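Local coordinates for protein ribonucleoside-diphosphate reductase (Pseudomonas aeruginosa, PDB 5IM3) that probably reduces ribonucleoside diphosphates to the deoxyribonucleotides needed for DNA synthesis, and binds the allosteric nucleotide dATP, at residues W486-F491 / G499-F504; M492-D497 / E522-Y527. All blocks are in the same frame, centred on the assembly; numbering follows the deposited sequence.

Both contacts use helix 489-496 of the barrel domain, and their centres lie about 6 Å apart. Contact 1 is its buried side: the first turn of the helix meets strand 500-504 through apolar and aromatic groups, with no hydrogen bond between the two segments. Contact 2 lies further along the same helix, where 492-497 meets helix 517-532 in a partly buried contact through R494, E525 and the ring edge of Y524. The two meet through a probable hydrogen bond of 2.6 Å from G499 N to R494 O, and where L490 CD2 packs 3.4 Å from Y524 CD2. Neither touches an annotated nucleotide site.

Contact 1: W486-F491 / G499-F504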
loop_
_atom_site.group_PDB
_atom_site.type_symbol
_atom_site.label_atom_id
_atom_site.label_comp_id
_atom_site.label_asym_id
_atom_site.label_seq_id
_atom_site.Cartn_x
_atom_site.Cartn_y
_atom_site.Cartn_z
ATOM N N TRP A 486 33.945 -3.744 -3.510
ATOM C CA TRP A 486 35.164 -4.554 -3.556
ATOM C C TRP A 486 35.081 -5.518 -2.369
ATOM O O TRP A 486 35.467 -5.184 -1.250
ATOM C CB TRP A 486 36.395 -3.648 -3.506
ATOM C CG TRP A 486 37.704 -4.302 -3.836
ATOM C CD1 TRP A 486 38.805 -4.375 -3.033
ATOM C CD2 TRP A 486 38.058 -4.954 -5.063
ATOM N NE1 TRP A 486 39.822 -5.034 -3.682
ATOM C CE2 TRP A 486 39.389 -5.400 -4.929
ATOM C CE3 TRP A 486 37.381 -5.203 -6.258
ATOM C CZ2 TRP A 486 40.055 -6.085 -5.947
ATOM C CZ3 TRP A 486 38.043 -5.887 -7.269
ATOM C CH2 TRP A 486 39.364 -6.321 -7.105
ATOM N N ILE A 487 34.562 -6.717 -2.617
ATOM C CA ILE A 487 34.050 -7.587 -1.560
ATOM C C ILE A 487 35.099 -8.648 -1.241
ATOM O O ILE A 487 35.454 -9.433 -2.132
ATOM C CB ILE A 487 32.723 -8.243 -1.965
ATOM C CG1 ILE A 487 31.720 -7.182 -2.423
ATOM C CG2 ILE A 487 32.154 -9.040 -0.788
ATOM C CD1 ILE A 487 30.475 -7.761 -3.066
ATOM N N PRO A 488 35.594 -8.726 -0.006
ATOM C CA PRO A 488 36.464 -9.848 0.365
ATOM C C PRO A 488 35.665 -11.127 0.562
ATOM O O PRO A 488 34.490 -11.104 0.932
ATOM C CB PRO A 488 37.104 -9.389 1.683
ATOM C CG PRO A 488 36.766 -7.931 1.821
ATOM C CD PRO A 488 35.500 -7.728 1.072
ATOM N N ASP A 489 36.333 -12.259 0.319
ATOM C CA ASP A 489 35.697 -13.557 0.529
ATOM C C ASP A 489 35.155 -13.682 1.946
ATOM O O ASP A 489 34.096 -14.282 2.163
ATOM C CB ASP A 489 36.694 -14.684 0.247
ATOM C CG ASP A 489 36.815 -15.007 -1.230
ATOM O OD1 ASP A 489 36.263 -14.252 -2.058
ATOM O OD2 ASP A 489 37.466 -16.018 -1.563
ATOM N N LEU A 490 35.869 -13.121 2.925
ATOM C CA LEU A 490 35.478 -13.292 4.319
ATOM C C LEU A 490 34.090 -12.724 4.576
ATOM O O LEU A 490 33.320 -13.288 5.359
ATOM C CB LEU A 490 36.507 -12.631 5.236
ATOM C CG LEU A 490 36.322 -12.850 6.736
ATOM C CD1 LEU A 490 36.450 -14.320 7.088
ATOM C CD2 LEU A 490 37.335 -12.030 7.509
ATOM N N PHE A 491 33.749 -11.610 3.925
ATOM C CA PHE A 491 32.416 -11.045 4.104
ATOM C C PHE A 491 31.347 -12.025 3.640
ATOM O O PHE A 491 30.366 -12.273 4.349
ATOM C CB PHE A 491 32.286 -9.719 3.356
ATOM C CG PHE A 491 30.885 -9.170 3.352
ATOM C CD1 PHE A 491 30.365 -8.548 4.476
ATOM C CD2 PHE A 491 30.083 -9.288 2.230
ATOM C CE1 PHE A 491 29.073 -8.049 4.477
ATOM C CE2 PHE A 491 28.788 -8.792 2.227
ATOM C CZ PHE A 491 28.286 -8.170 3.352
ATOM N N GLY A 499 27.254 -14.634 10.267
ATOM C CA GLY A 499 28.207 -14.061 11.190
ATOM C C GLY A 499 28.146 -12.544 11.225
ATOM O O GLY A 499 27.371 -11.899 10.519
ATOM N N SER A 500 28.995 -11.973 12.073
ATOM C CA SER A 500 29.082 -10.532 12.226
ATOM C C SER A 500 30.136 -9.962 11.275
ATOM O O SER A 500 30.836 -10.692 10.568
ATOM C CB SER A 500 29.403 -10.174 13.674
ATOM O OG SER A 500 30.662 -10.706 14.049
ATOM N N TRP A 501 30.256 -8.637 11.267
ATOM C CA TRP A 501 31.148 -7.947 10.343
ATOM C C TRP A 501 31.471 -6.584 10.931
ATOM O O TRP A 501 30.558 -5.837 11.297
ATOM C CB TRP A 501 30.491 -7.813 8.962
ATOM C CG TRP A 501 31.344 -7.165 7.913
ATOM C CD1 TRP A 501 31.151 -5.942 7.342
ATOM C CD2 TRP A 501 32.521 -7.711 7.303
ATOM N NE1 TRP A 501 32.133 -5.692 6.414
ATOM C CE2 TRP A 501 32.987 -6.762 6.371
ATOM C CE3 TRP A 501 33.226 -8.909 7.453
ATOM C CZ2 TRP A 501 34.125 -6.973 5.594
ATOM C CZ3 TRP A 501 34.359 -9.117 6.678
ATOM C CH2 TRP A 501 34.796 -8.153 5.762
ATOM N N THR A 502 32.758 -6.266 11.028
ATOM C CA THR A 502 33.218 -5.043 11.674
ATOM C C THR A 502 33.741 -4.063 10.632
ATOM O O THR A 502 34.526 -4.438 9.754
ATOM C CB THR A 502 34.310 -5.343 12.704
ATOM O OG1 THR A 502 33.810 -6.271 13.676
ATOM C CG2 THR A 502 34.750 -4.067 13.411
ATOM N N LEU A 503 33.308 -2.811 10.736
ATOM C CA LEU A 503 33.772 -1.746 9.862
ATOM C C LEU A 503 34.916 -0.990 10.528
ATOM O O LEU A 503 34.867 -0.699 11.728
ATOM C CB LEU A 503 32.631 -0.782 9.523
ATOM C CG LEU A 503 31.319 -1.428 9.066
ATOM C CD1 LEU A 503 30.302 -0.368 8.665
ATOM C CD2 LEU A 503 31.562 -2.394 7.920
ATOM N N PHE A 504 35.947 -0.685 9.743
ATOM C CA PHE A 504 37.129 0.016 10.219
ATOM C C PHE A 504 37.431 1.189 9.299
ATOM O O PHE A 504 37.041 1.205 8.128
ATOM C CB PHE A 504 38.373 -0.888 10.255
ATOM C CG PHE A 504 38.237 -2.097 11.130
ATOM C CD1 PHE A 504 38.393 -1.998 12.502
ATOM C CD2 PHE A 504 37.994 -3.342 10.577
ATOM C CE1 PHE A 504 38.287 -3.116 13.306
ATOM C CE2 PHE A 504 37.882 -4.463 11.376
ATOM C CZ PHE A 504 38.034 -4.351 12.740
#
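F491 drives the edge of its ring into one face of the W501 indole. The pair is T-shaped: the planes stand 71° apart, and the centroids of the phenyl ring and the five-membered indole ring are 4.9 Å from each other. F491 CD1 does most of the touching, 3.7 Å from W501 CD2 and set over the middle of the indole. Beside it, F491 CB makes a CH-pi contact, 3.9 Å from the centroid of the six-membered ring and almost straight above it. CB lies over the benzo half of the indole; CG, anti to the backbone N (chi1 173°), then carries the ring edge on toward the pyrrole half. Tryptophan suits this place because its broad face can receive both groups at once.

The side chains of P488 and L490 meet the outer end of the benzo ring more loosely, although the F491 backbone still packs there. L490 CG lies close to the plane of the indole, off its rim, 4.2 Å from W501 CZ3, whereas P488 CG approaches obliquely to 4.4 Å from W501 CH2, both by dispersion alone. P488 also holds the N-cap position of helix 489-496, where the lack of an N-H costs no helical bond. The indole is a buried apolar plate with one polar atom, NE1, and this is satisfied by a hydrogen bond to T456 O.

Y524 of helix 517-532 stacks on the face of W501 opposite F491, which leaves the indole sandwiched between two helices. F491 in turn packs against L547, W548 and M551 of helix 544-558, and P488 against F520. Strand 500-504 pairs antiparallel with strand 539-543 at the periphery, whereas strand 482-487, which leads into P488, belongs to the barrel sheet characteristic of ribonucleotide reductases, between strands 450-455 and 562-565.

Contact 2: M492-D497 / E522-Y527; sequences MKRVFD and ERYEYY
R494 NH1 is gripped twice, by a hydrogen bond to the backbone O of S500 and a salt bridge to E528 OE2, and this steadies a guanidinium that also lies beside Y524 and E525. Its other terminal nitrogen, NH2, lies 3.9 Å from E525 OE2, a long salt bridge. E525 CG meets the guanidinium edge near its plane, and the carboxylate is turned only 21° from that plane. With CG beside the backbone N, the chain sets off toward 522-527; the bend at chi2 (-74°) offsets it by one bond before NE and the guanidinium continue across, a span suited to a long side chain where the nearest CA atoms, of R494 and E525, are 11.9 Å apart.

Helices 489-496 and 517-532 flank strand 500-504 on the outside of the barrel domain; through S500 and E528 the arginine ties its helix to both the strand and the second helix. Y524 fits the buried side of this contact: its ring edge passes 4.4 Å from R494 NH1 at CE2, while its hydroxyl, the polar end of an apolar ring, is hydrogen-bonded to T502 O. The extended chain of K493 carries NZ to a salt bridge with E521 OE1.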
loop_
_atom_site.group_PDB
_atom_site.type_symbol
_atom_site.label_atom_id
_atom_site.label_comp_id
_atom_site.label_asym_id
_atom_site.label_seq_id
_atom_site.Cartn_x
_atom_site.Cartn_y
_atom_site.Cartn_z
ATOM N N MET A 492 31.522 -12.593 2.444
ATOM C CA MET A 492 30.575 -13.589 1.957
ATOM C C MET A 492 30.526 -14.799 2.882
ATOM O O MET A 492 29.455 -15.372 3.108
ATOM C CB MET A 492 30.946 -14.018 0.538
ATOM C CG MET A 492 30.961 -12.886 -0.480
ATOM S SD MET A 492 29.380 -12.040 -0.652
ATOM C CE MET A 492 28.310 -13.396 -1.144
ATOM N N LYS A 493 31.678 -15.207 3.422
ATOM C CA LYS A 493 31.688 -16.283 4.408
ATOM C C LYS A 493 30.801 -15.943 5.599
ATOM O O LYS A 493 30.060 -16.798 6.098
ATOM C CB LYS A 493 33.116 -16.564 4.875
ATOM C CG LYS A 493 34.003 -17.250 3.847
ATOM C CD LYS A 493 35.364 -17.576 4.450
ATOM C CE LYS A 493 36.261 -18.325 3.475
ATOM N NZ LYS A 493 37.582 -18.659 4.081
ATOM N N ARG A 494 30.865 -14.695 6.071
ATOM C CA ARG A 494 30.041 -14.288 7.204
ATOM C C ARG A 494 28.564 -14.227 6.826
ATOM O O ARG A 494 27.699 -14.464 7.675
ATOM C CB ARG A 494 30.517 -12.935 7.738
ATOM C CG ARG A 494 31.947 -12.942 8.271
ATOM C CD ARG A 494 32.049 -13.639 9.624
ATOM N NE ARG A 494 33.432 -13.732 10.094
ATOM C CZ ARG A 494 34.077 -12.764 10.739
ATOM N NH1 ARG A 494 33.474 -11.609 10.997
ATOM N NH2 ARG A 494 35.332 -12.948 11.125
ATOM N N VAL A 495 28.257 -13.918 5.565
ATOM C CA VAL A 495 26.873 -13.972 5.105
ATOM C C VAL A 495 26.373 -15.412 5.113
ATOM O O VAL A 495 25.315 -15.721 5.674
ATOM C CB VAL A 495 26.750 -13.340 3.705
ATOM C CG1 VAL A 495 25.347 -13.549 3.137
ATOM C CG2 VAL A 495 27.089 -11.853 3.756
ATOM N N PHE A 496 27.132 -16.316 4.488
ATOM C CA PHE A 496 26.741 -17.721 4.441
ATOM C C PHE A 496 26.548 -18.299 5.836
ATOM O O PHE A 496 25.683 -19.161 6.033
ATOM C CB PHE A 496 27.794 -18.529 3.682
ATOM C CG PHE A 496 27.620 -18.512 2.188
ATOM C CD1 PHE A 496 27.511 -17.314 1.500
ATOM C CD2 PHE A 496 27.587 -19.696 1.469
ATOM C CE1 PHE A 496 27.355 -17.300 0.125
ATOM C CE2 PHE A 496 27.434 -19.687 0.097
ATOM C CZ PHE A 496 27.318 -18.490 -0.576
ATOM N N ASP A 497 27.333 -17.842 6.810
ATOM C CA ASP A 497 27.324 -18.393 8.158
ATOM C C ASP A 497 26.575 -17.516 9.156
ATOM O O ASP A 497 26.631 -17.784 10.360
ATOM C CB ASP A 497 28.762 -18.614 8.636
ATOM C CG ASP A 497 29.554 -19.511 7.706
ATOM O OD1 ASP A 497 28.943 -20.356 7.021
ATOM O OD2 ASP A 497 30.794 -19.377 7.662
ATOM N N GLU A 522 43.217 -13.735 8.405
ATOM C CA GLU A 522 43.920 -13.772 9.683
ATOM C C GLU A 522 44.107 -12.367 10.240
ATOM O O GLU A 522 43.787 -12.096 11.405
ATOM C CB GLU A 522 45.271 -14.470 9.513
ATOM C CG GLU A 522 46.203 -14.326 10.712
ATOM C CD GLU A 522 47.507 -15.070 10.532
ATOM O OE1 GLU A 522 47.595 -15.899 9.601
ATOM O OE2 GLU A 522 48.444 -14.818 11.321
ATOM N N ARG A 523 44.624 -11.454 9.415
ATOM C CA ARG A 523 44.863 -10.094 9.880
ATOM C C ARG A 523 43.555 -9.393 10.217
ATOM O O ARG A 523 43.490 -8.614 11.174
ATOM C CB ARG A 523 45.643 -9.310 8.821
ATOM C CG ARG A 523 46.171 -7.956 9.289
ATOM C CD ARG A 523 47.135 -8.103 10.451
ATOM N NE ARG A 523 47.725 -6.829 10.845
ATOM C CZ ARG A 523 48.450 -6.653 11.944
ATOM N NH1 ARG A 523 48.676 -7.675 12.759
ATOM N NH2 ARG A 523 48.953 -5.457 12.229
ATOM N N TYR A 524 42.498 -9.663 9.448
ATOM C CA TYR A 524 41.209 -9.040 9.726
ATOM C C TYR A 524 40.633 -9.530 11.047
ATOM O O TYR A 524 40.079 -8.740 11.818
ATOM C CB TYR A 524 40.224 -9.318 8.591
ATOM C CG TYR A 524 38.864 -8.713 8.840
ATOM C CD1 TYR A 524 38.543 -7.457 8.346
ATOM C CD2 TYR A 524 37.903 -9.390 9.583
ATOM C CE1 TYR A 524 37.303 -6.898 8.579
ATOM C CE2 TYR A 524 36.665 -8.838 9.822
ATOM C CZ TYR A 524 36.368 -7.592 9.318
ATOM O OH TYR A 524 35.130 -7.041 9.553
ATOM N N GLU A 525 40.725 -10.835 11.313
ATOM C CA GLU A 525 40.235 -11.359 12.581
ATOM C C GLU A 525 41.069 -10.847 13.752
ATOM O O GLU A 525 40.543 -10.681 14.858
ATOM C CB GLU A 525 40.221 -12.888 12.542
ATOM C CG GLU A 525 39.135 -13.463 11.635
ATOM C CD GLU A 525 39.165 -14.979 11.554
ATOM O OE1 GLU A 525 40.116 -15.590 12.084
ATOM O OE2 GLU A 525 38.231 -15.558 10.959
ATOM N N TYR A 526 42.356 -10.577 13.523
ATOM C CA TYR A 526 43.185 -9.959 14.554
ATOM C C TYR A 526 42.669 -8.569 14.903
ATOM O O TYR A 526 42.506 -8.229 16.080
ATOM C CB TYR A 526 44.640 -9.903 14.082
ATOM C CG TYR A 526 45.542 -8.998 14.893
ATOM C CD1 TYR A 526 46.195 -9.467 16.026
ATOM C CD2 TYR A 526 45.752 -7.679 14.515
ATOM C CE1 TYR A 526 47.025 -8.642 16.767
ATOM C CE2 TYR A 526 46.579 -6.848 15.248
ATOM C CZ TYR A 526 47.215 -7.335 16.370
ATOM O OH TYR A 526 48.042 -6.508 17.098
ATOM N N TYR A 527 42.397 -7.748 13.886
ATOM C CA TYR A 527 41.828 -6.429 14.138
ATOM C C TYR A 527 40.438 -6.532 14.748
ATOM O O TYR A 527 40.066 -5.704 15.587
ATOM C CB TYR A 527 41.780 -5.620 12.838
ATOM C CG TYR A 527 43.126 -5.097 12.385
ATOM C CD1 TYR A 527 43.994 -4.481 13.280
ATOM C CD2 TYR A 527 43.535 -5.223 11.062
ATOM C CE1 TYR A 527 45.221 -4.007 12.873
ATOM C CE2 TYR A 527 44.764 -4.749 10.646
ATOM C CZ TYR A 527 45.602 -4.141 11.556
ATOM O OH TYR A 527 46.825 -3.668 11.148
#